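Local coordinates for protein putative mandelate racemase/muconate lactonizing enzyme (Bordetella bronchiseptica, PDB 3DDM) that is of unknown function but belongs to the mandelate racemase/muconate lactonizing enzyme family, joining an enolase-type N-terminal domain to a TIM-barrel domain, at residues A17-Y22 and H68-V73; V102-T107 and G111-A116; A123-A128 and G287-L292; T268-R273 and A295-A300. The protein carries 1 engineered substitution. All blocks are in the same frame, centred on the assembly; numbering follows the deposited sequence.

Contact 1 (A17-Y22 and H68-V73)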
loop_
_atom_site.group_PDB
_atom_site.type_symbol
_atom_site.label_atom_id
_atom_site.label_comp_id
_atom_site.label_asym_id
_atom_site.label_seq_id
_atom_site.Cartn_x
_atom_site.Cartn_y
_atom_site.Cartn_z
ATOM N N ALA A 17 0.782 14.726 -14.138
ATOM C CA ALA A 17 -0.232 14.579 -13.107
ATOM C C ALA A 17 -0.423 15.920 -12.417
ATOM O O ALA A 17 0.548 16.601 -12.105
ATOM C CB ALA A 17 0.199 13.534 -12.099
ATOM N N HIS A 18 -1.675 16.306 -12.194
ATOM C CA HIS A 18 -1.962 17.569 -11.531
ATOM C C HIS A 18 -2.784 17.302 -10.294
ATOM O O HIS A 18 -3.775 16.571 -10.343
ATOM C CB HIS A 18 -2.735 18.503 -12.458
ATOM C CG HIS A 18 -2.145 18.606 -13.826
ATOM N ND1 HIS A 18 -2.576 17.830 -14.880
ATOM C CD2 HIS A 18 -1.109 19.339 -14.295
ATOM C CE1 HIS A 18 -1.833 18.079 -15.940
ATOM N NE2 HIS A 18 -0.934 18.989 -15.614
ATOM N N VAL A 19 -2.370 17.895 -9.182
ATOM C CA VAL A 19 -3.079 17.713 -7.927
ATOM C C VAL A 19 -3.884 18.957 -7.576
ATOM O O VAL A 19 -3.456 20.077 -7.831
ATOM C CB VAL A 19 -2.107 17.420 -6.772
ATOM C CG1 VAL A 19 -2.890 17.145 -5.500
ATOM C CG2 VAL A 19 -1.211 16.242 -7.130
ATOM N N PHE A 20 -5.062 18.744 -7.001
ATOM C CA PHE A 20 -5.945 19.827 -6.598
ATOM C C PHE A 20 -6.516 19.510 -5.239
ATOM O O PHE A 20 -6.794 18.350 -4.931
ATOM C CB PHE A 20 -7.091 19.996 -7.590
ATOM C CG PHE A 20 -6.646 20.420 -8.944
ATOM C CD1 PHE A 20 -6.381 19.477 -9.929
ATOM C CD2 PHE A 20 -6.439 21.762 -9.226
ATOM C CE1 PHE A 20 -5.913 19.865 -11.181
ATOM C CE2 PHE A 20 -5.972 22.161 -10.473
ATOM C CZ PHE A 20 -5.707 21.209 -11.454
ATOM N N ARG A 21 -6.670 20.539 -4.418
ATOM C CA ARG A 21 -7.232 20.359 -3.094
ATOM C C ARG A 21 -8.165 21.527 -2.856
ATOM O O ARG A 21 -7.727 22.657 -2.654
ATOM C CB ARG A 21 -6.129 20.311 -2.028
ATOM C CG ARG A 21 -4.976 19.384 -2.390
ATOM C CD ARG A 21 -4.158 18.964 -1.177
ATOM N NE ARG A 21 -4.925 18.053 -0.338
ATOM C CZ ARG A 21 -4.556 16.814 -0.025
ATOM N NH1 ARG A 21 -3.413 16.306 -0.467
ATOM N NH2 ARG A 21 -5.359 16.073 0.718
ATOM N N TYR A 22 -9.460 21.248 -2.921
ATOM C CA TYR A 22 -10.470 22.268 -2.708
ATOM C C TYR A 22 -10.789 22.349 -1.224
ATOM O O TYR A 22 -11.294 21.388 -0.639
ATOM C CB TYR A 22 -11.745 21.931 -3.466
ATOM C CG TYR A 22 -12.715 23.078 -3.445
ATOM C CD1 TYR A 22 -12.598 24.127 -4.358
ATOM C CD2 TYR A 22 -13.716 23.150 -2.478
ATOM C CE1 TYR A 22 -13.455 25.219 -4.311
ATOM C CE2 TYR A 22 -14.578 24.239 -2.416
ATOM C CZ TYR A 22 -14.441 25.267 -3.339
ATOM O OH TYR A 22 -15.303 26.335 -3.294
ATOM N N HIS A 68 1.476 11.783 -3.309
ATOM C CA HIS A 68 2.231 10.562 -3.524
ATOM C C HIS A 68 1.798 9.871 -4.818
ATOM O O HIS A 68 2.625 9.378 -5.590
ATOM C CB HIS A 68 2.029 9.610 -2.340
ATOM C CG HIS A 68 2.794 8.331 -2.462
ATOM N ND1 HIS A 68 4.169 8.296 -2.582
ATOM C CD2 HIS A 68 2.377 7.045 -2.520
ATOM C CE1 HIS A 68 4.564 7.041 -2.710
ATOM N NE2 HIS A 68 3.497 6.263 -2.676
ATOM N N ARG A 69 0.491 9.837 -5.049
ATOM C CA ARG A 69 -0.052 9.188 -6.226
ATOM C C ARG A 69 0.339 9.901 -7.507
ATOM O O ARG A 69 0.643 9.259 -8.510
ATOM C CB ARG A 69 -1.563 9.075 -6.082
ATOM C CG ARG A 69 -1.945 8.053 -5.023
ATOM C CD ARG A 69 -3.394 8.170 -4.579
ATOM N NE ARG A 69 -3.797 6.984 -3.835
ATOM C CZ ARG A 69 -3.252 6.597 -2.688
ATOM N NH1 ARG A 69 -2.276 7.307 -2.132
ATOM N NH2 ARG A 69 -3.671 5.484 -2.105
ATOM N N ALA A 70 0.347 11.228 -7.471
ATOM C CA ALA A 70 0.744 12.001 -8.637
ATOM C C ALA A 70 2.231 11.749 -8.875
ATOM O O ALA A 70 2.660 11.613 -10.015
ATOM C CB ALA A 70 0.480 13.476 -8.408
ATOM N N ARG A 71 3.015 11.666 -7.801
ATOM C CA ARG A 71 4.444 11.398 -7.941
ATOM C C ARG A 71 4.652 10.034 -8.584
ATOM O O ARG A 71 5.485 9.885 -9.479
ATOM C CB ARG A 71 5.159 11.426 -6.586
ATOM C CG ARG A 71 5.390 12.815 -6.011
ATOM C CD ARG A 71 6.201 13.697 -6.973
ATOM N NE ARG A 71 7.651 13.446 -6.958
ATOM C CZ ARG A 71 8.505 13.898 -7.881
ATOM N NH1 ARG A 71 8.066 14.626 -8.909
ATOM N NH2 ARG A 71 9.803 13.635 -7.772
ATOM N N LEU A 72 3.900 9.036 -8.127
ATOM C CA LEU A 72 4.018 7.693 -8.689
ATOM C C LEU A 72 3.810 7.710 -10.194
ATOM O O LEU A 72 4.551 7.057 -10.939
ATOM C CB LEU A 72 2.998 6.739 -8.057
ATOM C CG LEU A 72 3.353 6.174 -6.678
ATOM C CD1 LEU A 72 2.265 5.216 -6.232
ATOM C CD2 LEU A 72 4.695 5.467 -6.738
ATOM N N VAL A 73 2.799 8.459 -10.635
ATOM C CA VAL A 73 2.484 8.558 -12.055
ATOM C C VAL A 73 3.629 9.174 -12.856
ATOM O O VAL A 73 3.993 8.666 -13.919
ATOM C CB VAL A 73 1.198 9.388 -12.284
ATOM C CG1 VAL A 73 1.026 9.714 -13.770
ATOM C CG2 VAL A 73 0.003 8.613 -11.785
#

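Contact 2 (V102-T107 and G111-A116)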
loop_
_atom_site.group_PDB
_atom_site.type_symbol
_atom_site.label_atom_id
_atom_site.label_comp_id
_atom_site.label_asym_id
_atom_site.label_seq_id
_atom_site.Cartn_x
_atom_site.Cartn_y
_atom_site.Cartn_z
ATOM N N VAL A 102 6.659 -6.319 -8.772
ATOM C CA VAL A 102 7.689 -6.482 -7.759
ATOM C C VAL A 102 7.839 -5.255 -6.878
ATOM O O VAL A 102 8.101 -5.373 -5.684
ATOM C CB VAL A 102 9.042 -6.813 -8.404
ATOM C CG1 VAL A 102 10.179 -6.489 -7.447
ATOM C CG2 VAL A 102 9.065 -8.287 -8.785
ATOM N N LEU A 103 7.681 -4.078 -7.462
ATOM C CA LEU A 103 7.788 -2.846 -6.697
ATOM C C LEU A 103 6.623 -2.773 -5.695
ATOM O O LEU A 103 6.754 -2.198 -4.609
ATOM C CB LEU A 103 7.753 -1.648 -7.644
ATOM C CG LEU A 103 7.693 -0.279 -6.976
ATOM C CD1 LEU A 103 9.003 -0.026 -6.225
ATOM C CD2 LEU A 103 7.423 0.792 -8.022
ATOM N N ALA A 104 5.483 -3.357 -6.056
ATOM C CA ALA A 104 4.322 -3.356 -5.170
ATOM C C ALA A 104 4.669 -4.172 -3.931
ATOM O O ALA A 104 4.405 -3.759 -2.797
ATOM C CB ALA A 104 3.129 -3.960 -5.875
ATOM N N ILE A 105 5.273 -5.332 -4.153
ATOM C CA ILE A 105 5.665 -6.195 -3.059
ATOM C C ILE A 105 6.656 -5.481 -2.137
ATOM O O ILE A 105 6.421 -5.359 -0.935
ATOM C CB ILE A 105 6.299 -7.499 -3.599
ATOM C CG1 ILE A 105 5.215 -8.365 -4.252
ATOM C CG2 ILE A 105 7.003 -8.256 -2.469
ATOM C CD1 ILE A 105 5.754 -9.584 -4.995
ATOM N N GLN A 106 7.753 -5.003 -2.712
ATOM C CA GLN A 106 8.801 -4.316 -1.963
ATOM C C GLN A 106 8.324 -3.172 -1.097
ATOM O O GLN A 106 8.907 -2.892 -0.062
ATOM C CB GLN A 106 9.863 -3.775 -2.925
ATOM C CG GLN A 106 11.114 -4.638 -3.037
ATOM C CD GLN A 106 12.093 -4.414 -1.889
ATOM O OE1 GLN A 106 12.739 -3.361 -1.800
ATOM N NE2 GLN A 106 12.201 -5.401 -1.003
ATOM N N THR A 107 7.259 -2.511 -1.517
ATOM C CA THR A 107 6.782 -1.358 -0.788
ATOM C C THR A 107 5.447 -1.532 -0.094
ATOM O O THR A 107 5.103 -0.745 0.793
ATOM C CB THR A 107 6.670 -0.165 -1.736
ATOM O OG1 THR A 107 5.661 -0.432 -2.713
ATOM C CG2 THR A 107 7.983 0.050 -2.468
ATOM N N GLY A 111 -2.106 -0.632 -3.655
ATOM C CA GLY A 111 -3.166 0.347 -3.843
ATOM C C GLY A 111 -2.744 1.584 -4.620
ATOM O O GLY A 111 -3.273 1.842 -5.700
ATOM N N PRO A 112 -1.805 2.383 -4.093
ATOM C CA PRO A 112 -1.355 3.587 -4.797
ATOM C C PRO A 112 -1.007 3.291 -6.255
ATOM O O PRO A 112 -1.419 4.015 -7.167
ATOM C CB PRO A 112 -0.137 4.014 -3.990
ATOM C CG PRO A 112 -0.529 3.628 -2.607
ATOM C CD PRO A 112 -1.120 2.251 -2.795
ATOM N N LEU A 113 -0.249 2.220 -6.473
ATOM C CA LEU A 113 0.141 1.830 -7.823
ATOM C C LEU A 113 -1.055 1.442 -8.692
ATOM O O LEU A 113 -1.143 1.863 -9.841
ATOM C CB LEU A 113 1.130 0.668 -7.764
ATOM C CG LEU A 113 2.557 1.001 -7.339
ATOM C CD1 LEU A 113 3.255 -0.281 -6.903
ATOM C CD2 LEU A 113 3.296 1.684 -8.485
ATOM N N ALA A 114 -1.970 0.637 -8.162
ATOM C CA ALA A 114 -3.138 0.243 -8.949
ATOM C C ALA A 114 -3.937 1.477 -9.355
ATOM O O ALA A 114 -4.382 1.606 -10.506
ATOM C CB ALA A 114 -4.014 -0.689 -8.158
ATOM N N GLN A 115 -4.106 2.379 -8.394
ATOM C CA GLN A 115 -4.847 3.608 -8.587
ATOM C C GLN A 115 -4.202 4.485 -9.660
ATOM O O GLN A 115 -4.878 4.976 -10.584
ATOM C CB GLN A 115 -4.948 4.344 -7.248
ATOM C CG GLN A 115 -6.009 3.755 -6.314
ATOM C CD GLN A 115 -5.545 3.605 -4.865
ATOM O OE1 GLN A 115 -4.956 4.515 -4.282
ATOM N NE2 GLN A 115 -5.831 2.455 -4.278
ATOM N N ALA A 116 -2.895 4.681 -9.554
ATOM C CA ALA A 116 -2.205 5.482 -10.552
ATOM C C ALA A 116 -2.364 4.798 -11.910
ATOM O O ALA A 116 -2.605 5.460 -12.917
ATOM C CB ALA A 116 -0.733 5.619 -10.193
#

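Contact 3 (A123-A128 and G287-L292)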
loop_
_atom_site.group_PDB
_atom_site.type_symbol
_atom_site.label_atom_id
_atom_site.label_comp_id
_atom_site.label_asym_id
_atom_site.label_seq_id
_atom_site.Cartn_x
_atom_site.Cartn_y
_atom_site.Cartn_z
ATOM N N ALA A 123 -7.159 7.547 -19.165
ATOM C CA ALA A 123 -6.672 8.567 -20.081
ATOM C C ALA A 123 -6.294 7.998 -21.452
ATOM O O ALA A 123 -6.514 8.644 -22.478
ATOM C CB ALA A 123 -5.474 9.290 -19.463
ATOM N N LEU A 124 -5.710 6.800 -21.471
ATOM C CA LEU A 124 -5.326 6.174 -22.735
ATOM C C LEU A 124 -6.576 5.779 -23.525
ATOM O O LEU A 124 -6.591 5.856 -24.761
ATOM C CB LEU A 124 -4.446 4.949 -22.482
ATOM C CG LEU A 124 -3.019 5.271 -22.045
ATOM C CD1 LEU A 124 -2.292 3.993 -21.680
ATOM C CD2 LEU A 124 -2.296 6.002 -23.162
ATOM N N CYS A 125 -7.619 5.353 -22.815
ATOM C CA CYS A 125 -8.870 4.987 -23.471
ATOM C C CYS A 125 -9.568 6.255 -23.956
ATOM O O CYS A 125 -10.168 6.270 -25.029
ATOM C CB CYS A 125 -9.792 4.235 -22.512
ATOM S SG CYS A 125 -9.264 2.569 -22.160
ATOM N N ASP A 126 -9.492 7.310 -23.149
ATOM C CA ASP A 126 -10.086 8.593 -23.496
ATOM C C ASP A 126 -9.380 9.082 -24.769
ATOM O O ASP A 126 -10.019 9.548 -25.713
ATOM C CB ASP A 126 -9.889 9.579 -22.333
ATOM C CG ASP A 126 -10.422 10.964 -22.634
ATOM O OD1 ASP A 126 -11.620 11.094 -22.971
ATOM O OD2 ASP A 126 -9.635 11.927 -22.528
ATOM N N LEU A 127 -8.059 8.950 -24.792
ATOM C CA LEU A 127 -7.266 9.348 -25.950
ATOM C C LEU A 127 -7.670 8.549 -27.187
ATOM O O LEU A 127 -7.863 9.110 -28.266
ATOM C CB LEU A 127 -5.778 9.131 -25.667
ATOM C CG LEU A 127 -4.785 9.173 -26.828
ATOM C CD1 LEU A 127 -4.968 10.435 -27.632
ATOM C CD2 LEU A 127 -3.360 9.090 -26.280
ATOM N N ALA A 128 -7.800 7.238 -27.021
ATOM C CA ALA A 128 -8.172 6.352 -28.122
ATOM C C ALA A 128 -9.570 6.647 -28.647
ATOM O O ALA A 128 -9.806 6.610 -29.855
ATOM C CB ALA A 128 -8.080 4.888 -27.672
ATOM N N GLY A 287 -9.172 0.417 -14.463
ATOM C CA GLY A 287 -9.603 1.385 -15.450
ATOM C C GLY A 287 -10.583 0.667 -16.353
ATOM O O GLY A 287 -11.245 -0.279 -15.923
ATOM N N PHE A 288 -10.678 1.094 -17.605
ATOM C CA PHE A 288 -11.594 0.455 -18.541
ATOM C C PHE A 288 -11.065 -0.920 -18.939
ATOM O O PHE A 288 -11.789 -1.917 -18.913
ATOM C CB PHE A 288 -11.763 1.330 -19.778
ATOM C CG PHE A 288 -12.516 2.596 -19.520
ATOM C CD1 PHE A 288 -13.868 2.554 -19.172
ATOM C CD2 PHE A 288 -11.890 3.830 -19.663
ATOM C CE1 PHE A 288 -14.594 3.722 -18.976
ATOM C CE2 PHE A 288 -12.598 5.011 -19.469
ATOM C CZ PHE A 288 -13.959 4.959 -19.124
ATOM N N SER A 289 -9.793 -0.967 -19.302
ATOM C CA SER A 289 -9.178 -2.219 -19.700
ATOM C C SER A 289 -9.497 -3.331 -18.696
ATOM O O SER A 289 -9.797 -4.463 -19.087
ATOM C CB SER A 289 -7.667 -2.035 -19.816
ATOM O OG SER A 289 -7.387 -0.938 -20.656
ATOM N N GLY A 290 -9.447 -3.002 -17.407
ATOM C CA GLY A 290 -9.728 -4.002 -16.396
ATOM C C GLY A 290 -11.192 -4.163 -16.014
ATOM O O GLY A 290 -11.693 -5.285 -15.921
ATOM N N CYS A 291 -11.896 -3.053 -15.823
ATOM C CA CYS A 291 -13.286 -3.115 -15.389
ATOM C C CYS A 291 -14.363 -3.481 -16.402
ATOM O O CYS A 291 -15.404 -4.008 -16.011
ATOM C CB CYS A 291 -13.663 -1.803 -14.695
ATOM S SG CYS A 291 -12.702 -1.462 -13.187
ATOM N N LEU A 292 -14.147 -3.202 -17.685
ATOM C CA LEU A 292 -15.163 -3.551 -18.678
ATOM C C LEU A 292 -15.418 -5.060 -18.623
ATOM O O LEU A 292 -16.568 -5.498 -18.461
ATOM C CB LEU A 292 -14.727 -3.135 -20.090
ATOM C CG LEU A 292 -15.701 -3.445 -21.248
ATOM C CD1 LEU A 292 -17.074 -2.805 -20.978
ATOM C CD2 LEU A 292 -15.098 -2.928 -22.581
#

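Contact 4 (T268-R273 and A295-A300)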
loop_
_atom_site.group_PDB
_atom_site.type_symbol
_atom_site.label_atom_id
_atom_site.label_comp_id
_atom_site.label_asym_id
_atom_site.label_seq_id
_atom_site.Cartn_x
_atom_site.Cartn_y
_atom_site.Cartn_z
ATOM N N THR A 268 -13.048 -14.511 -7.782
ATOM C CA THR A 268 -13.373 -15.112 -6.497
ATOM C C THR A 268 -14.739 -14.634 -6.022
ATOM O O THR A 268 -15.560 -15.432 -5.570
ATOM C CB THR A 268 -12.328 -14.741 -5.439
ATOM O OG1 THR A 268 -11.074 -15.335 -5.789
ATOM C CG2 THR A 268 -12.763 -15.218 -4.054
ATOM N N ALA A 269 -14.972 -13.329 -6.122
ATOM C CA ALA A 269 -16.244 -12.756 -5.713
ATOM C C ALA A 269 -17.345 -13.346 -6.581
ATOM O O ALA A 269 -18.406 -13.728 -6.091
ATOM C CB ALA A 269 -16.206 -11.245 -5.867
ATOM N N LEU A 270 -17.072 -13.429 -7.877
ATOM C CA LEU A 270 -18.017 -13.972 -8.841
ATOM C C LEU A 270 -18.298 -15.456 -8.562
ATOM O O LEU A 270 -19.441 -15.915 -8.631
ATOM C CB LEU A 270 -17.447 -13.811 -10.253
ATOM C CG LEU A 270 -18.479 -13.641 -11.367
ATOM C CD1 LEU A 270 -19.306 -12.379 -11.118
ATOM C CD2 LEU A 270 -17.772 -13.565 -12.706
ATOM N N ALA A 271 -17.241 -16.196 -8.246
ATOM C CA ALA A 271 -17.345 -17.618 -7.957
ATOM C C ALA A 271 -18.280 -17.938 -6.795
ATOM O O ALA A 271 -18.859 -19.024 -6.747
ATOM C CB ALA A 271 -15.959 -18.190 -7.670
ATOM N N ALA A 272 -18.420 -16.998 -5.861
ATOM C CA ALA A 272 -19.260 -17.200 -4.682
ATOM C C ALA A 272 -20.662 -16.613 -4.797
ATOM O O ALA A 272 -21.621 -17.178 -4.276
ATOM C CB ALA A 272 -18.566 -16.629 -3.459
ATOM N N ARG A 273 -20.782 -15.476 -5.469
ATOM C CA ARG A 273 -22.078 -14.830 -5.632
ATOM C C ARG A 273 -22.692 -14.425 -4.287
ATOM O O ARG A 273 -23.916 -14.376 -4.138
ATOM C CB ARG A 273 -23.035 -15.750 -6.405
ATOM C CG ARG A 273 -22.493 -16.210 -7.763
ATOM C CD ARG A 273 -23.406 -17.238 -8.393
ATOM N NE ARG A 273 -24.636 -16.627 -8.877
ATOM C CZ ARG A 273 -24.729 -15.966 -10.027
ATOM N NH1 ARG A 273 -23.659 -15.843 -10.815
ATOM N NH2 ARG A 273 -25.884 -15.417 -10.384
ATOM N N ALA A 295 -17.199 -6.037 -15.461
ATOM C CA ALA A 295 -18.562 -5.508 -15.403
ATOM C C ALA A 295 -19.460 -6.307 -16.349
ATOM O O ALA A 295 -20.612 -6.620 -16.021
ATOM C CB ALA A 295 -18.587 -4.028 -15.775
ATOM N N ARG A 296 -18.933 -6.644 -17.524
ATOM C CA ARG A 296 -19.715 -7.424 -18.469
ATOM C C ARG A 296 -19.959 -8.796 -17.863
ATOM O O ARG A 296 -21.079 -9.314 -17.900
ATOM C CB ARG A 296 -18.986 -7.538 -19.809
ATOM C CG ARG A 296 -19.212 -6.331 -20.701
ATOM C CD ARG A 296 -18.527 -6.447 -22.053
ATOM N NE ARG A 296 -18.865 -5.287 -22.877
ATOM C CZ ARG A 296 -18.284 -4.979 -24.034
ATOM N NH1 ARG A 296 -17.318 -5.750 -24.524
ATOM N NH2 ARG A 296 -18.669 -3.890 -24.697
ATOM N N ALA A 297 -18.911 -9.362 -17.275
ATOM C CA ALA A 297 -18.998 -10.669 -16.642
ATOM C C ALA A 297 -20.058 -10.668 -15.546
ATOM O O ALA A 297 -20.846 -11.607 -15.436
ATOM C CB ALA A 297 -17.649 -11.053 -16.060
ATOM N N VAL A 298 -20.078 -9.615 -14.737
ATOM C CA VAL A 298 -21.051 -9.512 -13.651
ATOM C C VAL A 298 -22.489 -9.509 -14.171
ATOM O O VAL A 298 -23.348 -10.228 -13.654
ATOM C CB VAL A 298 -20.820 -8.222 -12.806
ATOM C CG1 VAL A 298 -22.039 -7.938 -11.928
ATOM C CG2 VAL A 298 -19.565 -8.380 -11.942
ATOM N N VAL A 299 -22.750 -8.700 -15.193
ATOM C CA VAL A 299 -24.091 -8.609 -15.755
ATOM C C VAL A 299 -24.508 -9.911 -16.440
ATOM O O VAL A 299 -25.659 -10.343 -16.321
ATOM C CB VAL A 299 -24.199 -7.434 -16.744
ATOM C CG1 VAL A 299 -25.503 -7.514 -17.512
ATOM C CG2 VAL A 299 -24.125 -6.118 -15.976
ATOM N N ALA A 300 -23.574 -10.543 -17.143
ATOM C CA ALA A 300 -23.865 -11.810 -17.810
ATOM C C ALA A 300 -24.156 -12.908 -16.775
ATOM O O ALA A 300 -24.942 -13.821 -17.026
ATOM C CB ALA A 300 -22.685 -12.221 -18.700
#

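Contact 1 (A17-Y22 and H68-V73)
Ala70 presents its methyl group from helix 65-81 to two residues on one side of strand 14-23, overlapping Val19 and Ala17 at once. Ala70 CB lies 3.5 Å from Val19 CG2 and 3.7 Å from Ala17 CB, so a single methyl bridges two side chains that are two positions apart on the strand. One turn further along the helix, Val73 extends the patch more loosely: its CG1 is 4.3 Å from Ala17 CB. Val19 has CG1 anti to the backbone N (chi1 -176°), which places CG2 beside that N and turns it onto Ala70. Small residues at the centre let the backbones come close, with Ala17 CA 5.3 Å from Ala70 CA. The axes of the short strand and helix segments run nearly antiparallel at 173° and approach to 8.0 Å. Val43 on strand 37-46 touches both Ala17 and Val73, and Glu74 OE2 accepts a hydrogen bond from Ala17 N just beyond the apolar patch. The other side of the helix faces the second subunit, where His68 stacks on His68 of that subunit. This is helix-on-sheet packing in the enolase-type N-terminal domain. With no hydrogen bond across, the join rests mainly on the burial of hydrocarbon and lacks polar directionality.

Contact 2 (V102-T107 and G111-A116)
Leu113 near the start of helix 110-131 packs against Ala104 and Leu103 of helix 101-107, so that two consecutive helices of the enolase-type N-terminal domain fold against each other across a short turn. Apolar contact does all the joining. Leu113 CD1 comes down on the helix backbone as much as on a side chain, 3.7 Å from Ala104 CA and 3.8 Å from Ala104 CB. Its other branch, CD2, meets the end of Leu103, with the CD2 atoms of Leu103 and Leu113 4.2 Å apart. With chi1 at -75°, Leu113 CG stands beside its own backbone N and anti to the carbonyl carbon, and the branch point is directed toward the neighbouring helix, where its two methyls make the contact. Polar groups serve the surroundings. Gln115 OE1 accepts from Arg69 NH2, joining helix 110-131 to helix 65-81, while Gln106 O receives Lys284 NZ of the second subunit and Thr107 O receives Gln115 NE2 of that subunit, so the end of helix 101-107 is part of the dimer interface. Within helix 101-107 the last turn is secured by two donors on one carbonyl. Thr107 N reaches Leu103 O at 3.1 Å, and Thr107 OG1 donates to Leu103 O at 2.8 Å from the opposite face of the carbonyl plane, tilted 22° from it.

Contact 3 (A123-A128 and G287-L292)
Ser289 OG is hydrogen-bonded to Asp121 OD2 on helix 110-131, which fixes the start of 287-292 against that helix a turn before Cys125. The same hydroxyl is near Cys125, with Ser289 OG 4.3 Å from Cys125 SG, a van der Waals approach and no more. The main touch is between Cys125 and Phe288. Cys125 CB lies 3.6 Å from Phe288 CD2, and its sulfur follows the base of the aromatic side chain, with SG 3.7 Å from Phe288 CB and 3.8 Å from Phe288 CD2. Cys125 SG, standing beside its own backbone N and anti to the carbonyl carbon (chi1 -73°), is thereby turned to Phe288 CB, where the aromatic side chain leaves its helix. SG is 5.0 Å from the Phe288 centroid and 70° off the ring normal, an oblique sulfur-aromatic contact. The pair bridges the two domains of the enolase-type architecture: helix 110-131 belongs to the N-terminal domain, whereas helix 287-300 links strands 275-278 and 304-309 of the TIM barrel. Phe288 reaches further, touching Leu136 of helix 136-139 and both Ala318 and Leu322 of the next barrel helix, 313-325. Trp139 packs on Cys125 as well.

Contact 4 (T268-R273 and A295-A300)
Leu270 of helix 263-272 forks over the neighbouring helix 287-300, one methyl for each of two consecutive residues. Its CD1 meets Val298 CG2 at 4.1 Å, and its CD2 meets Ala297 CB at 4.2 Å. The Leu270 and Val298 side chains cross obliquely, touching through one methyl apiece rather than lying alongside each other. In Leu270, CG is roughly anti to the backbone N (chi1 -150°) and reaches out toward the other helix, and chi2 of 61° parts the two methyls between their targets. Ala297 aims its methyl at the facing helix, while Val298 reaches it with the CG2 branch; its CG1 is anti to the backbone N. On the barrel side, Met278 of strand 275-278 touches both Leu270 and Val298, so the pair rests on the strand that lies between the two helices in the chain. The helix bearing Leu270 ends two residues after it: Ala269 O takes Ala272 N at 3.3 Å and Arg273 N at 3.0 Å, and Arg273 leaves helical geometry with a positive phi. Its guanidinium then bonds through NH2 to Ala301 O, just past the end of helix 287-300, adding a polar link beside the hydrophobic one. Two successive outer helices packed side by side over the strand that connects them are typical of adjoining beta-alpha units in a TIM barrel.

From the N terminus, contact 1 is the first to close, bringing helix 65-81 back onto the opening strand 14-23. Contact 2 follows in series with a very short loop, and the two touch where Leu72 and Val73 meet Pro112 and Ala116; both also face the second subunit. Helix 110-131 then runs on from contact 2 into contact 3, whose loop of 158 residues ties the N-terminal domain to the barrel. Contact 4 opens inside that loop and closes beyond it, so contacts 3 and 4 cross, sharing helix 287-300. Contact 4 stays within the barrel, with its centre about 32 Å from that of contact 1. No contact nests inside another.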